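Local coordinates for protein muconate cycloisomerase (Azorhizobium caulinodans, PDB 3MY9) that belongs to the enolase superfamily, joining an N-terminal domain to a barrel of the TIM type, and holds magnesium ions, at residues Lys172-Glu177 against Leu211-Ala216; Phe140-Ala143 against Ala149-Glu152; Ile11-Val16 against Ser69-Tyr74; Ala107-Leu112 against Gly278-Gln283; Glu249-Phe252 against Asp256-Glu259. One frame throughout, in Å; residues are numbered along the deposited sequence.

Contact 1: Lys172-Glu177 against Leu211-Ala216; sequences KPHAEE and LRDVDA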
# COMPACT_ATOMS: atom_id res chain seq x y z
N LYS A 172 20.05 -6.50 -33.72
CA LYS A 172 21.19 -7.37 -33.96
C LYS A 172 21.46 -8.17 -32.69
O LYS A 172 21.00 -7.78 -31.61
CB LYS A 172 22.40 -6.53 -34.34
CG LYS A 172 22.13 -5.56 -35.50
CD LYS A 172 23.37 -4.77 -35.89
CE LYS A 172 22.97 -3.41 -36.48
NZ LYS A 172 24.01 -2.79 -37.34
N PRO A 173 22.23 -9.27 -32.81
CA PRO A 173 22.50 -10.03 -31.59
C PRO A 173 23.07 -9.12 -30.47
O PRO A 173 23.89 -8.23 -30.72
CB PRO A 173 23.54 -11.07 -32.04
CG PRO A 173 23.49 -11.09 -33.54
CD PRO A 173 23.08 -9.70 -33.92
N HIS A 174 22.62 -9.36 -29.26
CA HIS A 174 22.97 -8.49 -28.14
C HIS A 174 24.47 -8.20 -28.04
O HIS A 174 24.86 -7.04 -27.88
CB HIS A 174 22.47 -9.15 -26.85
CG HIS A 174 22.68 -8.32 -25.62
ND1 HIS A 174 22.22 -7.03 -25.50
CD2 HIS A 174 23.25 -8.64 -24.43
CE1 HIS A 174 22.50 -6.58 -24.30
NE2 HIS A 174 23.14 -7.53 -23.63
N ALA A 175 25.30 -9.24 -28.15
CA ALA A 175 26.76 -9.08 -28.13
C ALA A 175 27.25 -8.05 -29.14
O ALA A 175 28.12 -7.22 -28.82
CB ALA A 175 27.47 -10.45 -28.39
N GLU A 176 26.72 -8.11 -30.36
CA GLU A 176 27.11 -7.16 -31.41
C GLU A 176 26.68 -5.75 -31.05
O GLU A 176 27.43 -4.81 -31.24
CB GLU A 176 26.54 -7.57 -32.78
CG GLU A 176 27.02 -6.68 -33.98
CD GLU A 176 26.61 -7.22 -35.35
OE1 GLU A 176 25.93 -8.28 -35.41
OE2 GLU A 176 26.99 -6.59 -36.37
N GLU A 177 25.48 -5.60 -30.48
CA GLU A 177 25.01 -4.28 -30.08
C GLU A 177 25.89 -3.71 -28.96
O GLU A 177 26.15 -2.50 -28.93
CB GLU A 177 23.52 -4.33 -29.71
CG GLU A 177 22.67 -4.70 -30.95
CD GLU A 177 21.17 -4.54 -30.78
OE1 GLU A 177 20.66 -4.70 -29.64
OE2 GLU A 177 20.51 -4.29 -31.82
N LEU A 211 18.79 -4.94 -20.59
CA LEU A 211 18.76 -3.53 -20.18
C LEU A 211 19.90 -3.14 -19.25
O LEU A 211 20.45 -2.04 -19.37
CB LEU A 211 17.41 -3.18 -19.54
CG LEU A 211 16.19 -3.30 -20.48
CD1 LEU A 211 14.89 -3.09 -19.68
CD2 LEU A 211 16.33 -2.26 -21.64
N ARG A 212 20.27 -4.05 -18.33
CA ARG A 212 21.38 -3.79 -17.44
C ARG A 212 22.68 -3.68 -18.19
O ARG A 212 23.52 -2.80 -17.85
CB ARG A 212 21.48 -4.81 -16.29
CG ARG A 212 22.54 -4.41 -15.21
CD ARG A 212 22.61 -5.48 -14.09
NE ARG A 212 21.31 -5.63 -13.44
CZ ARG A 212 20.81 -4.82 -12.52
NH1 ARG A 212 21.52 -3.78 -12.09
NH2 ARG A 212 19.62 -5.07 -11.98
N ASP A 213 22.85 -4.51 -19.23
CA ASP A 213 24.05 -4.43 -20.04
C ASP A 213 24.18 -3.05 -20.75
O ASP A 213 25.27 -2.45 -20.80
CB ASP A 213 24.08 -5.53 -21.10
CG ASP A 213 24.32 -6.95 -20.52
OD1 ASP A 213 24.70 -7.08 -19.34
OD2 ASP A 213 24.10 -7.92 -21.27
N VAL A 214 23.08 -2.54 -21.31
CA VAL A 214 23.18 -1.30 -22.08
C VAL A 214 23.16 -0.08 -21.14
O VAL A 214 23.71 0.97 -21.46
CB VAL A 214 22.12 -1.20 -23.18
CG1 VAL A 214 22.23 -2.40 -24.18
CG2 VAL A 214 20.78 -1.04 -22.61
N ASP A 215 22.59 -0.25 -19.95
CA ASP A 215 22.65 0.76 -18.89
C ASP A 215 24.09 1.13 -18.49
O ASP A 215 24.31 2.26 -18.04
CB ASP A 215 21.81 0.34 -17.67
CG ASP A 215 22.09 1.21 -16.42
OD1 ASP A 215 21.45 2.30 -16.24
OD2 ASP A 215 22.95 0.80 -15.60
N ALA A 216 25.07 0.25 -18.70
CA ALA A 216 26.49 0.54 -18.33
C ALA A 216 27.11 1.60 -19.23
O ALA A 216 28.12 2.22 -18.86
CB ALA A 216 27.36 -0.74 -18.35
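His174 and Asp213 meet almost flat: the imidazole ring and the carboxylate are 18° from coplanar, and the acid accepts through the anti lone pair of OD2, the one turned away from OD1. The bond from His174 NE2 to Asp213 OD2 is short at 2.6 Å and fairly straight, and OD2 sits only 2° out of the imidazole plane. It is the one hydrogen bond between the two segments, whose nearest CA atoms, those of His174 and Asp213, are 9.1 Å apart. The imidazole spans that gap because its CG is anti to the backbone N (chi1 -176°), which sends the ring straight out from the first turn of helix 174-188. Asp213 needs less length. Its CB also lies at the ring edge, 3.4 Å from His174 NE2, and next along that edge Val214 CG1 comes within 4.2 Å of His174 CE1. Val214 goes on to pack against Leu178 and Leu181, so the apolar part of the helix pairing continues further along helix 174-188. At the foot of the same helix, Glu177 OE2 takes the backbone N of Lys172 at 3.0 Å, from above its carboxylate plane. Asp213 is also shared between subunits, since OD1 forms a salt bridge with Arg218 of a second subunit. With one oxygen given to the histidine and the other to an arginine, the carboxylate is probably held in its rotation and most likely stays ionised, while its charge may raise the basicity of the imidazole.

Contact 2: Phe140-Ala143 against Ala149-Glu152; sequences FSIA and ADLE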
# COMPACT_ATOMS: atom_id res chain seq x y z
N PHE A 140 19.24 12.13 -34.56
CA PHE A 140 19.62 11.38 -35.74
C PHE A 140 19.57 9.87 -35.46
O PHE A 140 20.22 9.37 -34.55
CB PHE A 140 21.00 11.79 -36.19
CG PHE A 140 21.40 11.16 -37.46
CD1 PHE A 140 22.07 9.94 -37.46
CD2 PHE A 140 21.11 11.77 -38.67
CE1 PHE A 140 22.44 9.33 -38.66
CE2 PHE A 140 21.49 11.18 -39.87
CZ PHE A 140 22.16 9.96 -39.86
N SER A 141 18.79 9.15 -36.26
CA SER A 141 18.59 7.73 -36.04
C SER A 141 19.80 6.92 -36.51
O SER A 141 20.27 7.08 -37.61
CB SER A 141 17.33 7.27 -36.78
OG SER A 141 17.10 5.88 -36.57
N ILE A 142 20.31 6.05 -35.64
CA ILE A 142 21.39 5.12 -35.98
C ILE A 142 20.73 3.74 -36.10
O ILE A 142 20.41 3.11 -35.08
CB ILE A 142 22.51 5.10 -34.90
CG1 ILE A 142 23.21 6.47 -34.86
CG2 ILE A 142 23.52 3.94 -35.12
CD1 ILE A 142 24.02 6.82 -36.12
N ALA A 143 20.50 3.30 -37.33
CA ALA A 143 19.74 2.08 -37.58
C ALA A 143 20.22 1.29 -38.79
O ALA A 143 19.52 0.39 -39.25
CB ALA A 143 18.27 2.44 -37.77
N ALA A 149 29.00 2.11 -41.85
CA ALA A 149 28.34 3.20 -42.59
C ALA A 149 27.85 4.27 -41.61
O ALA A 149 28.03 5.47 -41.85
CB ALA A 149 27.17 2.67 -43.40
N ASP A 150 27.25 3.84 -40.51
CA ASP A 150 26.72 4.74 -39.50
C ASP A 150 27.83 5.48 -38.75
O ASP A 150 27.68 6.67 -38.43
CB ASP A 150 25.81 4.00 -38.51
CG ASP A 150 24.33 4.12 -38.84
OD1 ASP A 150 23.98 4.95 -39.71
OD2 ASP A 150 23.51 3.41 -38.21
N LEU A 151 28.93 4.78 -38.46
CA LEU A 151 30.07 5.36 -37.76
C LEU A 151 30.67 6.54 -38.53
O LEU A 151 31.08 7.53 -37.94
CB LEU A 151 31.15 4.30 -37.51
CG LEU A 151 32.40 4.70 -36.70
CD1 LEU A 151 32.00 5.35 -35.39
CD2 LEU A 151 33.37 3.49 -36.45
N GLU A 152 30.75 6.41 -39.86
CA GLU A 152 31.30 7.49 -40.67
C GLU A 152 30.35 8.68 -40.68
O GLU A 152 30.79 9.82 -40.58
CB GLU A 152 31.64 7.01 -42.09
CG GLU A 152 32.85 6.10 -42.11
CD GLU A 152 34.18 6.85 -41.91
OE1 GLU A 152 34.38 7.93 -42.53
OE2 GLU A 152 35.02 6.35 -41.13
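The end of strand 135-142 runs past the side of helix 147-157, with Ile142 and Asp150 the closest backbone pair, their CA atoms 6.4 Å apart. The two side chains pass one another antiparallel, each running toward the other's backbone. Ile142 brings up both of its branches: CG2, anti to its own backbone N, packs 3.1 Å from Asp150 OD2, a tight approach for a methyl and an oxygen, while CD1 lies 3.8 Å from Asp150 CG. The aspartate therefore rests its carboxylate on an aliphatic surface. CD1 of Ile142 also touches the edge of the Phe140 ring, in the plane of the ring, and so lies between that ring and the acid. Beyond the isoleucine, Asp150 OD2 reaches the turn that leaves the strand. Ala143 N lies 3.1 Å from Asp150 OD2, and the backbone N of Asp144 gives OD2 a hydrogen bond, tying a residue of the helix back to the start of the connection leading into it. Ile142 leans further on Met154 of the same helix and on Phe165 of the next strand. This is the first half of a beta-alpha-beta crossover, the unit from which TIM barrels are built, here made of strand 135-142, helix 147-157 and strand 164-168.

Contact 3: Ile11-Val16 against Ser69-Tyr74; sequences IRIFLV and SALDIY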
# COMPACT_ATOMS: atom_id res chain seq x y z
N ILE A 11 -14.71 25.67 -45.19
CA ILE A 11 -13.54 24.82 -45.25
C ILE A 11 -13.44 24.11 -46.60
O ILE A 11 -14.42 24.02 -47.35
CB ILE A 11 -13.51 23.78 -44.10
CG1 ILE A 11 -14.65 22.76 -44.24
CG2 ILE A 11 -13.58 24.49 -42.75
CD1 ILE A 11 -14.64 21.70 -43.16
N ARG A 12 -12.22 23.68 -46.91
CA ARG A 12 -11.94 22.73 -47.96
C ARG A 12 -11.08 21.63 -47.35
O ARG A 12 -10.08 21.91 -46.68
CB ARG A 12 -11.16 23.38 -49.10
CG ARG A 12 -11.76 24.64 -49.69
CD ARG A 12 -11.27 24.82 -51.12
NE ARG A 12 -11.31 26.21 -51.57
CZ ARG A 12 -10.24 26.99 -51.77
NH1 ARG A 12 -9.00 26.56 -51.56
NH2 ARG A 12 -10.43 28.24 -52.21
N ILE A 13 -11.48 20.38 -47.57
CA ILE A 13 -10.70 19.23 -47.12
C ILE A 13 -10.08 18.61 -48.37
O ILE A 13 -10.78 18.36 -49.36
CB ILE A 13 -11.58 18.20 -46.40
CG1 ILE A 13 -12.33 18.86 -45.23
CG2 ILE A 13 -10.74 17.03 -45.90
CD1 ILE A 13 -13.55 18.09 -44.77
N PHE A 14 -8.77 18.38 -48.32
CA PHE A 14 -8.03 17.82 -49.46
C PHE A 14 -7.40 16.50 -49.07
O PHE A 14 -6.68 16.42 -48.06
CB PHE A 14 -6.92 18.76 -49.91
CG PHE A 14 -7.41 20.08 -50.42
CD1 PHE A 14 -7.63 20.26 -51.78
CD2 PHE A 14 -7.62 21.14 -49.56
CE1 PHE A 14 -8.06 21.48 -52.27
CE2 PHE A 14 -8.06 22.37 -50.05
CZ PHE A 14 -8.27 22.53 -51.40
N LEU A 15 -7.66 15.46 -49.85
CA LEU A 15 -6.89 14.23 -49.77
C LEU A 15 -5.82 14.37 -50.84
O LEU A 15 -6.15 14.51 -52.02
CB LEU A 15 -7.77 12.99 -50.02
CG LEU A 15 -7.21 11.64 -49.55
CD1 LEU A 15 -8.19 10.49 -49.81
CD2 LEU A 15 -5.88 11.35 -50.23
N VAL A 16 -4.55 14.37 -50.43
CA VAL A 16 -3.43 14.52 -51.36
C VAL A 16 -2.50 13.32 -51.29
O VAL A 16 -2.39 12.67 -50.25
CB VAL A 16 -2.59 15.79 -51.09
CG1 VAL A 16 -3.44 17.02 -51.21
CG2 VAL A 16 -1.95 15.72 -49.71
N SER A 69 -13.14 11.45 -43.63
CA SER A 69 -14.58 11.42 -43.45
C SER A 69 -14.95 12.16 -42.16
O SER A 69 -15.95 12.88 -42.12
CB SER A 69 -15.13 9.99 -43.44
OG SER A 69 -14.45 9.16 -42.51
N ALA A 70 -14.12 12.01 -41.13
CA ALA A 70 -14.35 12.67 -39.85
C ALA A 70 -14.58 14.16 -40.06
O ALA A 70 -15.59 14.70 -39.62
CB ALA A 70 -13.18 12.44 -38.92
N LEU A 71 -13.66 14.82 -40.76
CA LEU A 71 -13.77 16.26 -41.02
C LEU A 71 -14.98 16.60 -41.88
O LEU A 71 -15.72 17.54 -41.57
CB LEU A 71 -12.50 16.79 -41.69
CG LEU A 71 -11.23 16.90 -40.83
CD1 LEU A 71 -9.98 16.94 -41.71
CD2 LEU A 71 -11.29 18.12 -39.91
N ASP A 72 -15.17 15.83 -42.95
CA ASP A 72 -16.16 16.15 -43.99
C ASP A 72 -17.61 16.03 -43.50
O ASP A 72 -18.45 16.86 -43.87
CB ASP A 72 -15.94 15.26 -45.23
CG ASP A 72 -16.81 15.66 -46.42
OD1 ASP A 72 -16.96 16.87 -46.71
OD2 ASP A 72 -17.33 14.74 -47.09
N ILE A 73 -17.89 15.02 -42.67
CA ILE A 73 -19.26 14.78 -42.20
C ILE A 73 -19.45 15.08 -40.69
O ILE A 73 -20.33 15.87 -40.33
CB ILE A 73 -19.81 13.37 -42.64
CG1 ILE A 73 -19.47 12.24 -41.66
CG2 ILE A 73 -19.28 13.02 -44.03
CD1 ILE A 73 -20.55 12.00 -40.61
N TYR A 74 -18.63 14.50 -39.81
CA TYR A 74 -18.86 14.63 -38.37
C TYR A 74 -18.54 16.05 -37.85
O TYR A 74 -19.38 16.68 -37.20
CB TYR A 74 -18.08 13.58 -37.60
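Asp72 gives its OD1 to Arg76, one turn further along helix 64-79, in a salt bridge, and offers Ile13 its backbone and CB instead. The contact is thus apolar on the strand side and partly backbone on the helix side. Nearly all of it is made by one methyl group. CD1 of Ile13 comes 3.3 Å from Asp72 N and equally close to Asp72 CA, touches Asp72 CB at 3.7 Å, and lies 3.5 Å from Leu71 CB. It gets there because CG1 is anti to the carbonyl carbon (chi1 -56°) and the chain stays extended beyond it, which pushes the methyl against the helix between the two residues. Leu71 meets the isoleucine through CB, while its branched end runs on toward Ala104 and Val108 of helix 102-120. Phe68 and Arg76 of the helix also touch the Ile13 side chain, and Leu40 joins it from the neighbouring strand 35-44. The geometry places helix 64-79 against the antiparallel sheet of the N-terminal domain. What holds here is dispersion and the burial of aliphatic carbon; the charge of Asp72 is met within its own helix by Arg76, so the contact with Ile13 needs no polar partner from the strand.

Contact 4: Ala107-Leu112 against Gly278-Gln283; sequences AVEMAL and GLMKAQ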
# COMPACT_ATOMS: atom_id res chain seq x y z
N ALA A 107 -6.11 18.96 -36.50
CA ALA A 107 -5.99 19.76 -37.74
C ALA A 107 -6.89 20.99 -37.69
O ALA A 107 -6.52 22.05 -38.20
CB ALA A 107 -6.32 18.91 -38.98
N VAL A 108 -8.06 20.85 -37.08
CA VAL A 108 -8.96 21.99 -36.92
C VAL A 108 -8.35 23.04 -35.99
O VAL A 108 -8.33 24.21 -36.33
CB VAL A 108 -10.32 21.56 -36.37
CG1 VAL A 108 -11.10 22.77 -35.90
CG2 VAL A 108 -11.10 20.80 -37.42
N GLU A 109 -7.84 22.60 -34.84
CA GLU A 109 -7.19 23.48 -33.86
C GLU A 109 -6.00 24.23 -34.48
O GLU A 109 -5.89 25.45 -34.38
CB GLU A 109 -6.70 22.64 -32.68
CG GLU A 109 -6.06 23.42 -31.54
CD GLU A 109 -5.25 22.53 -30.62
OE1 GLU A 109 -4.51 21.67 -31.14
OE2 GLU A 109 -5.35 22.68 -29.37
N MET A 110 -5.12 23.47 -35.11
CA MET A 110 -3.98 23.98 -35.87
C MET A 110 -4.39 25.17 -36.79
O MET A 110 -3.83 26.27 -36.73
CB MET A 110 -3.49 22.82 -36.74
CG MET A 110 -2.09 22.79 -37.18
SD MET A 110 -1.77 21.21 -38.00
CE MET A 110 -1.94 20.08 -36.66
N ALA A 111 -5.40 24.92 -37.62
CA ALA A 111 -5.86 25.90 -38.59
C ALA A 111 -6.45 27.15 -37.92
O ALA A 111 -6.21 28.26 -38.37
CB ALA A 111 -6.87 25.25 -39.53
N LEU A 112 -7.22 26.96 -36.85
CA LEU A 112 -7.83 28.11 -36.16
C LEU A 112 -6.76 28.97 -35.49
O LEU A 112 -6.89 30.19 -35.45
CB LEU A 112 -8.84 27.67 -35.09
CG LEU A 112 -10.29 27.58 -35.52
CD1 LEU A 112 -10.44 26.82 -36.82
CD2 LEU A 112 -11.06 26.90 -34.39
N GLY A 278 -3.93 17.15 -29.64
CA GLY A 278 -3.65 18.51 -30.07
C GLY A 278 -2.66 19.29 -29.23
O GLY A 278 -2.04 18.76 -28.31
N LEU A 279 -2.54 20.57 -29.56
CA LEU A 279 -1.52 21.45 -29.03
C LEU A 279 -1.81 21.87 -27.60
O LEU A 279 -0.93 21.81 -26.76
CB LEU A 279 -1.40 22.70 -29.92
CG LEU A 279 -1.02 22.49 -31.39
CD1 LEU A 279 -1.15 23.77 -32.18
CD2 LEU A 279 0.34 21.99 -31.48
N MET A 280 -3.04 22.32 -27.31
CA MET A 280 -3.42 22.68 -25.94
C MET A 280 -3.40 21.43 -25.02
O MET A 280 -2.94 21.51 -23.89
CB MET A 280 -4.78 23.41 -25.87
CG MET A 280 -4.74 24.86 -26.47
SD MET A 280 -6.24 25.91 -26.31
CE MET A 280 -5.62 27.15 -27.47
N LYS A 281 -3.90 20.30 -25.51
CA LYS A 281 -3.86 19.05 -24.74
C LYS A 281 -2.42 18.62 -24.46
O LYS A 281 -2.12 18.15 -23.38
CB LYS A 281 -4.57 17.91 -25.47
CG LYS A 281 -6.06 18.12 -25.74
CD LYS A 281 -6.88 18.05 -24.48
CE LYS A 281 -8.37 17.92 -24.81
NZ LYS A 281 -9.12 17.51 -23.59
N ALA A 282 -1.51 18.83 -25.41
CA ALA A 282 -0.09 18.51 -25.16
C ALA A 282 0.52 19.39 -24.05
O ALA A 282 1.33 18.91 -23.24
CB ALA A 282 0.74 18.61 -26.43
N GLN A 283 0.13 20.66 -23.99
CA GLN A 283 0.62 21.54 -22.92
C GLN A 283 -0.01 21.18 -21.57
O GLN A 283 0.61 21.34 -20.53
CB GLN A 283 0.36 22.99 -23.25
CG GLN A 283 1.26 23.56 -24.34
CD GLN A 283 1.32 25.09 -24.31
OE1 GLN A 283 0.30 25.75 -24.10
NE2 GLN A 283 2.52 25.66 -24.50
O HOH W 1 -5.72 20.46 -27.59
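Glu109 carries this contact, gripping the start of helix 279-292 with both carboxylate oxygens. Glu109 OE1 accepts the backbone N-H of Leu279, with N and O 2.8 Å apart. Glu109 OE2 accepts from Met280 N at 3.1 Å. Both bonds are close to straight, and each oxygen is met on its syn side, the second donor tilted further from the carboxylate plane (28°) than the first. The glutamate can reach because CG is anti to the backbone N (chi1 -177°) and the chain continues extended, carrying the acid group off helix 102-120. The packing is tight at this end: Glu109 OE1 lies 3.4 Å from CA of Gly278, the N-cap residue, and 3.5 Å from Leu279 CB, while Leu279 turns on toward Leu314 and Val124. Toward Lys281 the fit gives way to water. One water molecule donates to Glu109 OE2 at 2.9 Å and accepts the backbone N-H of Lys281 at 2.8 Å, so a third amide of the first turn is served indirectly. Here the lysine chain leads away from the glutamate, and Met280, whose side chain meets OE2 through CB and CG, goes on to pack against Gly129 of a fifth subunit. The pairing brings the N-terminal domain's helix 102-120 onto the barrel domain. Two direct bonds and one through water fix the carboxylate's rotation, and the amides of a helix start would probably favour its ionised form: Glu109 supplies acceptors from the N-terminal domain to the first-turn amides of a barrel helix.

Contact 5: Glu249-Phe252 against Asp256-Glu259; sequences ESCF and DLME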
# COMPACT_ATOMS: atom_id res chain seq x y z
N GLU A 249 4.57 4.36 -26.13
CA GLU A 249 3.24 3.78 -26.23
C GLU A 249 2.52 3.61 -24.88
O GLU A 249 1.29 3.56 -24.84
CB GLU A 249 3.27 2.46 -27.01
CG GLU A 249 3.44 2.64 -28.54
CD GLU A 249 4.91 2.89 -28.97
OE1 GLU A 249 5.86 2.73 -28.15
OE2 GLU A 249 5.12 3.21 -30.16
N SER A 250 3.26 3.56 -23.77
CA SER A 250 2.65 3.61 -22.42
C SER A 250 2.04 4.95 -22.06
O SER A 250 1.36 5.04 -21.07
CB SER A 250 3.66 3.29 -21.31
OG SER A 250 4.03 1.94 -21.31
N CYS A 251 2.32 6.01 -22.81
CA CYS A 251 1.77 7.30 -22.49
C CYS A 251 1.30 8.08 -23.73
O CYS A 251 2.09 8.78 -24.41
CB CYS A 251 2.80 8.10 -21.70
SG CYS A 251 2.11 9.66 -21.08
N PHE A 252 0.01 7.95 -24.02
CA PHE A 252 -0.60 8.68 -25.13
C PHE A 252 -1.20 10.00 -24.70
O PHE A 252 -1.17 10.96 -25.45
CB PHE A 252 -1.69 7.84 -25.82
CG PHE A 252 -1.12 6.75 -26.67
CD1 PHE A 252 -1.13 5.45 -26.26
CD2 PHE A 252 -0.51 7.07 -27.87
CE1 PHE A 252 -0.58 4.45 -27.06
CE2 PHE A 252 0.04 6.06 -28.67
CZ PHE A 252 0.01 4.76 -28.25
N ASP A 256 -3.11 8.46 -19.19
CA ASP A 256 -2.02 7.50 -19.10
C ASP A 256 -0.93 8.11 -18.20
O ASP A 256 -0.33 7.41 -17.39
CB ASP A 256 -1.38 7.18 -20.48
CG ASP A 256 -2.33 6.46 -21.44
OD1 ASP A 256 -3.34 5.88 -21.01
OD2 ASP A 256 -2.05 6.46 -22.65
N LEU A 257 -0.65 9.38 -18.36
CA LEU A 257 0.44 10.01 -17.66
C LEU A 257 0.18 9.95 -16.16
O LEU A 257 1.07 9.58 -15.42
CB LEU A 257 0.68 11.44 -18.13
CG LEU A 257 1.80 12.21 -17.40
CD1 LEU A 257 3.16 11.50 -17.53
CD2 LEU A 257 1.87 13.62 -17.95
N MET A 258 -1.03 10.27 -15.71
CA MET A 258 -1.33 10.15 -14.27
C MET A 258 -1.08 8.76 -13.72
O MET A 258 -0.61 8.61 -12.59
CB MET A 258 -2.75 10.63 -13.91
CG MET A 258 -2.90 12.17 -13.97
SD MET A 258 -1.97 13.25 -12.80
CE MET A 258 -0.69 12.26 -12.12
N GLU A 259 -1.36 7.73 -14.51
CA GLU A 259 -1.08 6.35 -14.08
C GLU A 259 0.42 6.03 -14.12
O GLU A 259 0.93 5.33 -13.25
CB GLU A 259 -1.87 5.37 -14.92
CG GLU A 259 -1.85 3.96 -14.35
CD GLU A 259 -2.56 3.85 -12.99
OE1 GLU A 259 -3.51 4.60 -12.68
OE2 GLU A 259 -2.14 2.98 -12.21
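Asp256, Cys251 and Leu257 supply most of the buried surface, and Asp256 the largest share. Its CB presses on the loop, 3.5 Å from Ser250 O and 3.7 Å from Cys251 CA, and its carboxylate reaches past to the next residue. OD2 accepts the backbone N-H of Phe252 at 2.9 Å through its anti lone pair, with the N-H pointing well at it (163°). CG of Asp256 is anti to the carbonyl carbon, which swings the acid back from the helix toward the loop that precedes it. Phe252 runs beside the aspartate in the same direction, with OD2 at the ring edge and 3.5 Å from Phe252 CB; ring and carboxylate planes stand 66° apart. Cys251 turns the other way. Its SG, anti to the backbone N, meets CB of Leu257 at 3.7 Å, and both also touch Ile269 of strand 268-270. Leu257 extends this apolar patch to Leu285, Ile288 and Ala289 of helix 279-292. On the polar side, OD2 of Asp256 also forms a salt bridge with Arg228, whose NH2 bonds to Glu249 O as well, so a single guanidinium ties the acid to the start of the loop. Phe252 meets Trp57 with the two rings nearly perpendicular. The loop follows barrel strand 245-247, directly after the magnesium ligand Asp248. Held by an amide and an arginine together, the carboxylate of Asp256 is probably ionised, and the bond to Phe252 N probably helps fix the turn from the loop into helix 254-263.

Contact 3 comes first along the chain, within the N-terminal domain; contact 4 then closes a long loop from helix 102-120 to helix 279-292, and contacts 2, 1 and 5 follow in that order inside it. The two on the N-terminal side touch, Leu71 CD2 of contact 3 lying 3.7 Å from Val108 CG2 of contact 4, with centres about 17 Å apart. Contacts 1 and 2 sit on the far side of the chain's centre, also about 17 Å apart between centres, among successive strand-and-helix units of the barrel. Contact 5 lies about 19 Å from contact 4 between centres. Together they span both domains, with contact 4 joining the two directly.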